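PDB 3U64: protein TP_0956 from Treponema pallidum subsp. pallidum, which is a tetratricopeptide-repeat lipoprotein that probably acts as the T component of a TRAP transporter, perhaps by binding partner proteins. Local coordinates for residues F35-D40 with P275-L280; L267-E272 with L283-A288. All coordinates share one frame; numbering follows the deposited sequence.

Contact 1: F35-D40 with P275-L280; sequences FTEEDD and PHNKLL
The carboxylate of Glu37 reaches over to the start of helix 278-293 and takes two backbone N-H groups there. Glu37 OE2 accepts from Asn277 N at 2.9 Å, through the syn lone pair. Glu37 OE1 accepts from Lys278 N at 3.2 Å, from above the carboxylate plane. The Glu37 chain leaves the backbone away from this helix. A bend at chi2 (-41°) brings the acid group back to it. Thr36 OG1 donates to Glu37 OE2 at 3.0 Å and helps fix the rotation of the carboxylate. Lying at a helix N-terminus, the acid is probably stabilised in its charged form.

Asn277 holds the N-cap position, but its own side chain makes no capping bond. Asn277 OD1 lies 3.4 Å from Thr36 CB. The next N-H of the helix goes to the backbone: Leu279 N donates to Thr36 O at 2.9 Å, nearly straight at 169°. With chi1 at 176°, the Leu279 side chain is directed at the turn. Leu279 CD2 lies 3.3 Å from Phe35 O, and CB lies against the carbonyl oxygens of Thr36 and Glu38. Lys278 runs alongside Asp39, the two pointing the same way, but NZ makes its salt bridge with Glu272.

Glu38 OE2 accepts from the backbone N of both Asp39 and Asp40, which ties the turn together. Glu38 also forms salt bridges to Lys53 and Arg112 of the second subunit, and Asp39 to the same Arg112. The contact thus joins the turn between helices 33-36 and 41-61 to the N-terminus of helix 278-293. Leu279 also touches Leu41 of helix 41-61, and Phe35 packs on Ser47 and Leu48 of that helix.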
loop_
_atom_site.group_PDB
_atom_site.type_symbol
_atom_site.label_atom_id
_atom_site.label_comp_id
_atom_site.label_asym_id
_atom_site.label_seq_id
_atom_site.Cartn_x
_atom_site.Cartn_y
_atom_site.Cartn_z
ATOM N N PHE A 35 -13.071 0.648 -8.417
ATOM C CA PHE A 35 -11.759 0.553 -9.047
ATOM C C PHE A 35 -11.827 0.927 -10.525
ATOM O O PHE A 35 -11.022 1.727 -10.984
ATOM C CB PHE A 35 -11.113 -0.830 -8.839
ATOM C CG PHE A 35 -10.797 -1.128 -7.399
ATOM C CD1 PHE A 35 -9.580 -0.766 -6.851
ATOM C CD2 PHE A 35 -11.734 -1.733 -6.581
ATOM C CE1 PHE A 35 -9.301 -1.007 -5.508
ATOM C CE2 PHE A 35 -11.451 -1.984 -5.240
ATOM C CZ PHE A 35 -10.240 -1.619 -4.708
ATOM N N THR A 36 -12.804 0.392 -11.255
ATOM C CA THR A 36 -12.853 0.568 -12.713
ATOM C C THR A 36 -13.249 1.967 -13.171
ATOM O O THR A 36 -12.958 2.357 -14.314
ATOM C CB THR A 36 -13.780 -0.473 -13.409
ATOM O OG1 THR A 36 -15.133 -0.296 -12.963
ATOM C CG2 THR A 36 -13.312 -1.883 -13.091
ATOM N N GLU A 37 -13.903 2.725 -12.294
ATOM C CA GLU A 37 -14.279 4.106 -12.632
ATOM C C GLU A 37 -13.342 5.144 -11.994
ATOM O O GLU A 37 -13.569 6.353 -12.062
ATOM C CB GLU A 37 -15.739 4.371 -12.258
ATOM C CG GLU A 37 -16.723 3.361 -12.881
ATOM C CD GLU A 37 -16.378 3.005 -14.331
ATOM O OE1 GLU A 37 -16.054 3.932 -15.115
ATOM O OE2 GLU A 37 -16.421 1.798 -14.685
ATOM N N GLU A 38 -12.286 4.648 -11.370
ATOM C CA GLU A 38 -11.306 5.491 -10.704
ATOM C C GLU A 38 -10.535 6.306 -11.758
ATOM O O GLU A 38 -10.348 5.844 -12.894
ATOM C CB GLU A 38 -10.387 4.596 -9.856
ATOM C CG GLU A 38 -9.399 5.292 -8.944
ATOM C CD GLU A 38 -10.042 6.294 -8.024
ATOM O OE1 GLU A 38 -10.362 5.939 -6.879
ATOM O OE2 GLU A 38 -10.225 7.446 -8.442
ATOM N N ASP A 39 -10.149 7.537 -11.412
ATOM C CA ASP A 39 -9.215 8.300 -12.255
ATOM C C ASP A 39 -7.840 8.517 -11.592
ATOM O O ASP A 39 -6.910 9.036 -12.212
ATOM C CB ASP A 39 -9.818 9.625 -12.772
ATOM C CG ASP A 39 -10.318 10.543 -11.654
ATOM O OD1 ASP A 39 -9.872 10.404 -10.504
ATOM O OD2 ASP A 39 -11.165 11.420 -11.937
ATOM N N ASP A 40 -7.717 8.084 -10.343
ATOM C CA ASP A 40 -6.473 8.218 -9.584
ATOM C C ASP A 40 -5.696 6.900 -9.544
ATOM O O ASP A 40 -6.012 6.004 -8.762
ATOM C CB ASP A 40 -6.784 8.655 -8.161
ATOM C CG ASP A 40 -5.537 9.071 -7.399
ATOM O OD1 ASP A 40 -4.738 8.197 -7.005
ATOM O OD2 ASP A 40 -5.362 10.284 -7.193
ATOM N N PRO A 275 -18.821 5.232 -20.843
ATOM C CA PRO A 275 -19.875 4.569 -20.064
ATOM C C PRO A 275 -19.304 3.742 -18.913
ATOM O O PRO A 275 -19.962 3.546 -17.902
ATOM C CB PRO A 275 -20.548 3.646 -21.085
ATOM C CG PRO A 275 -19.978 4.018 -22.429
ATOM C CD PRO A 275 -18.665 4.660 -22.190
ATOM N N HIS A 276 -18.084 3.249 -19.077
ATOM C CA HIS A 276 -17.441 2.504 -18.007
ATOM C C HIS A 276 -15.956 2.317 -18.300
ATOM O O HIS A 276 -15.471 2.737 -19.353
ATOM C CB HIS A 276 -18.143 1.160 -17.771
ATOM C CG HIS A 276 -17.956 0.178 -18.883
ATOM N ND1 HIS A 276 -17.884 0.556 -20.207
ATOM C CD2 HIS A 276 -17.812 -1.169 -18.869
ATOM C CE1 HIS A 276 -17.703 -0.515 -20.961
ATOM N NE2 HIS A 276 -17.659 -1.574 -20.174
ATOM N N ASN A 277 -15.248 1.701 -17.354
ATOM C CA ASN A 277 -13.796 1.508 -17.433
ATOM C C ASN A 277 -12.978 2.781 -17.625
ATOM O O ASN A 277 -11.911 2.773 -18.245
ATOM C CB ASN A 277 -13.432 0.437 -18.469
ATOM C CG ASN A 277 -13.763 -0.974 -17.979
ATOM O OD1 ASN A 277 -13.897 -1.204 -16.776
ATOM N ND2 ASN A 277 -13.897 -1.916 -18.906
ATOM N N LYS A 278 -13.470 3.875 -17.062
ATOM C CA LYS A 278 -12.688 5.103 -17.055
ATOM C C LYS A 278 -11.223 4.837 -16.676
ATOM O O LYS A 278 -10.304 5.386 -17.288
ATOM C CB LYS A 278 -13.310 6.156 -16.124
ATOM C CG LYS A 278 -12.717 7.543 -16.328
ATOM C CD LYS A 278 -12.917 8.455 -15.124
ATOM C CE LYS A 278 -14.353 8.857 -14.940
ATOM N NZ LYS A 278 -14.527 9.659 -13.699
ATOM N N LEU A 279 -10.985 3.980 -15.688
ATOM C CA LEU A 279 -9.607 3.713 -15.273
ATOM C C LEU A 279 -8.753 3.157 -16.428
ATOM O O LEU A 279 -7.638 3.604 -16.672
ATOM C CB LEU A 279 -9.571 2.761 -14.080
ATOM C CG LEU A 279 -8.161 2.330 -13.629
ATOM C CD1 LEU A 279 -7.346 3.493 -13.099
ATOM C CD2 LEU A 279 -8.224 1.223 -12.592
ATOM N N LEU A 280 -9.277 2.179 -17.147
ATOM C CA LEU A 280 -8.504 1.583 -18.231
ATOM C C LEU A 280 -8.250 2.589 -19.364
ATOM O O LEU A 280 -7.155 2.637 -19.917
ATOM C CB LEU A 280 -9.191 0.315 -18.745
ATOM C CG LEU A 280 -9.005 -0.917 -17.846
ATOM C CD1 LEU A 280 -9.470 -0.658 -16.423
ATOM C CD2 LEU A 280 -9.724 -2.134 -18.419
#

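Contact 2: L267-E272 with L283-A288; sequences LAIDPE and LSQKRA
The Gln285 side chain overlaps Leu267 with its CB and the Pro271 ring with its OE1, and its amide NE2 meets the Ile269 carbonyl between them. Helices 256-268 and 278-293 follow one another in this all-helical protein of the tetratricopeptide-repeat clan. The contact joins the C-terminal end of the first, with the turn after it, to the second.

The Gln285 chain is extended beyond CG (chi2 -170°), which carries the amide from the helix to the turn. Gln285 NE2 donates to Ile269 O at 2.8 Å, with an angle of 164° at the hydrogen. The acceptor lies close to the amide plane of Gln285, while the donor is tilted 27° from the carbonyl plane of Ile269. NE2 also donates to Ala266 O, just before the segment. Two backbone carbonyls therefore hold the amide and limit its rotation. Gln285 is buried, so these bonds satisfy its NE2 inside the protein.

Leu267 and Ala288 add an apolar contact beside the bond. Leu267 brings CD2 to 3.9 Å from Ala288 CB, and the same methyl touches Gln285 CB. Ile269 also packs on Val274, in the loop between the two helices, and on Pro239, just before helix 240-250. Past Ile269, Asp270 OD1 accepts from Glu272 N at 3.0 Å in an Asx turn, which shapes the chain around Pro271. The Pro271 ring crosses the end of Gln285 at a slant, with Pro271 CG 3.3 Å from Gln285 OE1.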
loop_
_atom_site.group_PDB
_atom_site.type_symbol
_atom_site.label_atom_id
_atom_site.label_comp_id
_atom_site.label_asym_id
_atom_site.label_seq_id
_atom_site.Cartn_x
_atom_site.Cartn_y
_atom_site.Cartn_z
ATOM N N LEU A 267 -6.358 9.546 -28.189
ATOM C CA LEU A 267 -6.303 10.691 -27.274
ATOM C C LEU A 267 -7.502 11.650 -27.360
ATOM O O LEU A 267 -7.656 12.521 -26.513
ATOM C CB LEU A 267 -4.995 11.471 -27.481
ATOM C CG LEU A 267 -3.739 10.655 -27.132
ATOM C CD1 LEU A 267 -2.457 11.426 -27.406
ATOM C CD2 LEU A 267 -3.794 10.207 -25.685
ATOM N N ALA A 268 -8.335 11.507 -28.387
ATOM C CA ALA A 268 -9.487 12.392 -28.523
ATOM C C ALA A 268 -10.622 11.954 -27.591
ATOM O O ALA A 268 -11.525 12.730 -27.281
ATOM C CB ALA A 268 -9.966 12.453 -29.987
ATOM N N ILE A 269 -10.561 10.709 -27.137
ATOM C CA ILE A 269 -11.579 10.181 -26.231
ATOM C C ILE A 269 -11.571 10.903 -24.877
ATOM O O ILE A 269 -10.522 11.114 -24.255
ATOM C CB ILE A 269 -11.430 8.656 -26.053
ATOM C CG1 ILE A 269 -11.630 7.943 -27.405
ATOM C CG2 ILE A 269 -12.398 8.123 -24.981
ATOM C CD1 ILE A 269 -10.951 6.570 -27.469
ATOM N N ASP A 270 -12.753 11.299 -24.433
ATOM C CA ASP A 270 -12.885 11.975 -23.149
ATOM C C ASP A 270 -13.300 10.963 -22.068
ATOM O O ASP A 270 -14.447 10.472 -22.067
ATOM C CB ASP A 270 -13.880 13.145 -23.247
ATOM C CG ASP A 270 -14.095 13.846 -21.920
ATOM O OD1 ASP A 270 -13.361 13.531 -20.956
ATOM O OD2 ASP A 270 -15.002 14.714 -21.836
ATOM N N PRO A 271 -12.357 10.650 -21.152
ATOM C CA PRO A 271 -12.536 9.675 -20.075
ATOM C C PRO A 271 -13.782 9.981 -19.253
ATOM O O PRO A 271 -14.436 9.059 -18.799
ATOM C CB PRO A 271 -11.270 9.848 -19.222
ATOM C CG PRO A 271 -10.250 10.395 -20.185
ATOM C CD PRO A 271 -11.017 11.283 -21.115
ATOM N N GLU A 272 -14.117 11.255 -19.086
ATOM C CA GLU A 272 -15.316 11.626 -18.346
ATOM C C GLU A 272 -16.613 11.209 -19.059
ATOM O O GLU A 272 -17.670 11.158 -18.433
ATOM C CB GLU A 272 -15.321 13.135 -18.054
ATOM C CG GLU A 272 -14.155 13.601 -17.195
ATOM C CD GLU A 272 -13.972 12.746 -15.947
ATOM O OE1 GLU A 272 -14.986 12.240 -15.416
ATOM O OE2 GLU A 272 -12.816 12.564 -15.501
ATOM N N LEU A 283 -5.437 4.708 -18.347
ATOM C CA LEU A 283 -4.195 3.940 -18.504
ATOM C C LEU A 283 -3.761 3.901 -19.966
ATOM O O LEU A 283 -2.618 4.207 -20.293
ATOM C CB LEU A 283 -4.332 2.510 -17.943
ATOM C CG LEU A 283 -4.279 2.365 -16.417
ATOM C CD1 LEU A 283 -4.909 1.053 -15.960
ATOM C CD2 LEU A 283 -2.849 2.506 -15.876
ATOM N N SER A 284 -4.693 3.553 -20.845
ATOM C CA SER A 284 -4.399 3.500 -22.269
ATOM C C SER A 284 -3.983 4.852 -22.824
ATOM O O SER A 284 -3.109 4.932 -23.677
ATOM C CB SER A 284 -5.589 2.961 -23.046
ATOM O OG SER A 284 -5.753 1.591 -22.760
ATOM N N GLN A 285 -4.595 5.926 -22.354
ATOM C CA GLN A 285 -4.203 7.221 -22.888
ATOM C C GLN A 285 -2.790 7.628 -22.446
ATOM O O GLN A 285 -2.063 8.244 -23.219
ATOM C CB GLN A 285 -5.255 8.289 -22.586
ATOM C CG GLN A 285 -6.583 7.978 -23.260
ATOM C CD GLN A 285 -7.567 9.125 -23.173
ATOM O OE1 GLN A 285 -7.703 9.765 -22.133
ATOM N NE2 GLN A 285 -8.268 9.385 -24.271
ATOM N N LYS A 286 -2.403 7.275 -21.218
ATOM C CA LYS A 286 -1.009 7.441 -20.793
ATOM C C LYS A 286 -0.069 6.717 -21.746
ATOM O O LYS A 286 0.974 7.247 -22.116
ATOM C CB LYS A 286 -0.774 6.893 -19.385
ATOM C CG LYS A 286 -1.304 7.748 -18.270
ATOM C CD LYS A 286 -0.690 7.332 -16.940
ATOM C CE LYS A 286 0.818 7.593 -16.914
ATOM N NZ LYS A 286 1.437 7.275 -15.589
ATOM N N ARG A 287 -0.442 5.498 -22.135
ATOM C CA ARG A 287 0.375 4.726 -23.062
ATOM C C ARG A 287 0.484 5.362 -24.473
ATOM O O ARG A 287 1.560 5.401 -25.058
ATOM C CB ARG A 287 -0.143 3.295 -23.156
ATOM C CG ARG A 287 0.636 2.453 -24.135
ATOM C CD ARG A 287 1.330 1.293 -23.455
ATOM N NE ARG A 287 2.075 0.505 -24.433
ATOM C CZ ARG A 287 3.394 0.553 -24.586
ATOM N NH1 ARG A 287 4.130 1.339 -23.808
ATOM N NH2 ARG A 287 3.979 -0.196 -25.512
ATOM N N ALA A 288 -0.631 5.855 -25.011
ATOM C CA ALA A 288 -0.642 6.543 -26.300
ATOM C C ALA A 288 0.183 7.837 -26.260
ATOM O O ALA A 288 0.912 8.142 -27.191
ATOM C CB ALA A 288 -2.091 6.842 -26.738
#

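Contacts 1 and 2 lie on the same side of the chain's centre, with their own centres about 11 Å apart. They share helix 278-293: contact 1 uses its N-terminus and contact 2 a later part. Along the chain their segments alternate, 267-272 coming just before 275-280. They touch directly. Lys278 NZ of contact 1 forms a salt bridge with Glu272 OE1 of contact 2 at 3.1 Å, and Lys278 CG packs 3.4 Å from Pro271 O. Asp39 OD2 lies 4.1 Å from Glu272 OE2; Lys278, and Arg112 of the second subunit at Asp39, probably offset these like charges. Segment 35-40 makes salt bridges with the second subunit, whereas no other chain of the assembly touches the segments of contact 2.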